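Local coordinates for prolyl-tRNA synthetase (Giardia lamblia ATCC 50803, PDB 3IAL), which probably catalyses the ATP-dependent attachment of L-proline to tRNA(Pro) and binds the prolyl-adenylate intermediate, at residues B[208-213]-B[489-494]. Residues are numbered along the deposited sequence; the frame is centred on the assembly and turned at random.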
loop_
_atom_site.group_PDB
_atom_site.type_symbol
_atom_site.label_atom_id
_atom_site.label_comp_id
_atom_site.label_asym_id
_atom_site.label_seq_id
_atom_site.Cartn_x
_atom_site.Cartn_y
_atom_site.Cartn_z
ATOM N N LYS B 208 22.999 0.752 16.250
ATOM C CA LYS B 208 22.868 2.142 15.827
ATOM C C LYS B 208 24.248 2.778 15.713
ATOM O O LYS B 208 24.992 2.798 16.688
ATOM C CB LYS B 208 22.023 2.926 16.829
ATOM C CG LYS B 208 22.113 4.445 16.666
ATOM C CD LYS B 208 20.994 5.154 17.420
ATOM C CE LYS B 208 21.058 6.659 17.226
ATOM N NZ LYS B 208 19.866 7.315 17.832
ATOM N N LEU B 209 24.577 3.298 14.531
ATOM C CA LEU B 209 25.862 3.950 14.298
ATOM C C LEU B 209 25.739 5.233 13.506
ATOM O O LEU B 209 24.855 5.376 12.667
ATOM C CB LEU B 209 26.792 3.025 13.518
ATOM C CG LEU B 209 27.152 1.682 14.140
ATOM C CD1 LEU B 209 27.847 0.819 13.099
ATOM C CD2 LEU B 209 28.013 1.865 15.391
ATOM N N ARG B 210 26.656 6.155 13.769
ATOM C CA ARG B 210 26.973 7.208 12.836
ATOM C C ARG B 210 27.912 6.586 11.788
ATOM O O ARG B 210 29.050 6.222 12.099
ATOM C CB ARG B 210 27.655 8.379 13.550
ATOM C CG ARG B 210 28.072 9.541 12.634
ATOM C CD ARG B 210 26.883 10.348 12.153
ATOM N NE ARG B 210 26.256 11.121 13.227
ATOM C CZ ARG B 210 26.688 12.304 13.680
ATOM N NH1 ARG B 210 27.765 12.890 13.166
ATOM N NH2 ARG B 210 26.033 12.908 14.666
ATOM N N ARG B 211 27.427 6.453 10.555
ATOM C CA ARG B 211 28.231 5.880 9.474
ATOM C C ARG B 211 29.499 6.710 9.278
ATOM O O ARG B 211 29.461 7.937 9.359
ATOM C CB ARG B 211 27.410 5.801 8.178
ATOM C CG ARG B 211 28.149 5.280 6.946
ATOM C CD ARG B 211 28.446 3.797 7.038
ATOM N NE ARG B 211 27.270 2.941 6.869
ATOM C CZ ARG B 211 27.028 1.819 7.564
ATOM N NH1 ARG B 211 27.842 1.419 8.539
ATOM N NH2 ARG B 211 25.940 1.095 7.307
ATOM N N VAL B 212 30.626 6.037 9.057
ATOM C CA VAL B 212 31.892 6.733 8.786
ATOM C C VAL B 212 31.719 7.799 7.697
ATOM O O VAL B 212 31.006 7.590 6.711
ATOM C CB VAL B 212 33.011 5.759 8.374
ATOM C CG1 VAL B 212 33.418 4.886 9.564
ATOM C CG2 VAL B 212 32.590 4.918 7.165
ATOM N N CYS B 213 32.368 8.941 7.890
ATOM C CA CYS B 213 32.092 10.123 7.078
ATOM C C CYS B 213 32.496 9.972 5.604
ATOM O O CYS B 213 31.896 10.602 4.736
ATOM C CB CYS B 213 32.722 11.370 7.703
ATOM S SG CYS B 213 34.502 11.334 7.820
ATOM N N HIS B 489 30.737 4.739 14.444
ATOM C CA HIS B 489 30.715 4.806 15.893
ATOM C C HIS B 489 29.355 5.305 16.365
ATOM O O HIS B 489 28.600 5.889 15.597
ATOM C CB HIS B 489 31.830 5.728 16.394
ATOM C CG HIS B 489 31.534 7.184 16.236
ATOM N ND1 HIS B 489 31.588 7.827 15.020
ATOM C CD2 HIS B 489 31.176 8.124 17.144
ATOM C CE1 HIS B 489 31.274 9.101 15.185
ATOM N NE2 HIS B 489 31.019 9.307 16.465
ATOM N N ASN B 490 29.055 5.061 17.633
ATOM C CA ASN B 490 27.854 5.587 18.267
ATOM C C ASN B 490 28.241 6.811 19.079
ATOM O O ASN B 490 28.956 6.678 20.070
ATOM C CB ASN B 490 27.244 4.524 19.176
ATOM C CG ASN B 490 25.839 4.875 19.634
ATOM O OD1 ASN B 490 25.495 6.046 19.807
ATOM N ND2 ASN B 490 25.025 3.852 19.846
ATOM N N PRO B 491 27.795 8.015 18.660
ATOM C CA PRO B 491 28.201 9.218 19.382
ATOM C C PRO B 491 27.715 9.255 20.834
ATOM O O PRO B 491 28.336 9.918 21.670
ATOM C CB PRO B 491 27.560 10.351 18.568
ATOM C CG PRO B 491 27.296 9.780 17.245
ATOM C CD PRO B 491 26.954 8.352 17.500
ATOM N N ASP B 492 26.630 8.538 21.120
ATOM C CA ASP B 492 26.086 8.434 22.479
ATOM C C ASP B 492 26.919 7.548 23.421
ATOM O O ASP B 492 26.686 7.557 24.630
ATOM C CB ASP B 492 24.639 7.929 22.427
ATOM C CG ASP B 492 23.709 8.892 21.694
ATOM O OD1 ASP B 492 23.811 10.119 21.927
ATOM O OD2 ASP B 492 22.882 8.417 20.884
ATOM N N GLU B 493 27.860 6.778 22.875
ATOM C CA GLU B 493 28.819 6.037 23.688
ATOM C C GLU B 493 30.017 6.933 23.947
ATOM O O GLU B 493 30.699 7.343 23.010
ATOM C CB GLU B 493 29.299 4.771 22.977
ATOM C CG GLU B 493 28.283 3.653 22.906
ATOM C CD GLU B 493 28.775 2.475 22.083
ATOM O OE1 GLU B 493 27.949 1.846 21.393
ATOM O OE2 GLU B 493 29.982 2.174 22.127
ATOM N N ASN B 494 30.285 7.234 25.211
ATOM C CA ASN B 494 31.406 8.116 25.539
ATOM C C ASN B 494 32.649 7.348 25.976
ATOM O O ASN B 494 32.583 6.464 26.828
ATOM C CB ASN B 494 31.001 9.176 26.570
ATOM C CG ASN B 494 30.806 10.547 25.936
ATOM O OD1 ASN B 494 31.697 11.049 25.245
ATOM N ND2 ASN B 494 29.644 11.155 26.163
HETATM O O HOH W 1 31.697 7.291 12.325
#
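Arg210 and His489 form an antiparallel hydrogen-bonded pair, and each residue donates to the other through its backbone. Arg210 N donates to His489 O at 2.7 Å, with an N-H...O angle of 152°. The return bond, His489 N to Arg210 O, is longer at 3.2 Å. Arg210 O has a second donor, water 1, whose oxygen lies 2.9 Å from it. The same water sits in the plane of the imidazole at its edge and is 2.7 Å from His489 ND1. It thus ties the ring to the neighbouring strand. A chi1 of 77° places the His489 ring between its own backbone N and carbonyl carbon. There CE1 comes within 4.0 Å of Arg210 CB, and the two side chains run side by side. The pair joins strand 207-211, in the class II core, to strand 485-489, in the C-terminal ProRS region. On the other edge of strand 207-211, Leu209 is hydrogen-bonded through its backbone to Val225 of strand 222-229. The Leu209 side chain packs its CD2 against the backbone of His489. Beyond the pair the chain leaves the strand in a type I turn from Asn490 to Glu493. Glu493 N closes it by donating to Asn490 O. Asn490 OD1 accepts from Asp492 N at 3.0 Å, which makes an Asx turn. Asn490 ND2 approaches Lys208 O, but the angle is too poor for a hydrogen bond. Pro491 CG lies over one face of the Arg210 guanidinium; the arginine also makes a cation-pi contact with Tyr222. The Glu493 carboxylate is engaged by Arg461 through OE2 and by Tyr513 through OE1.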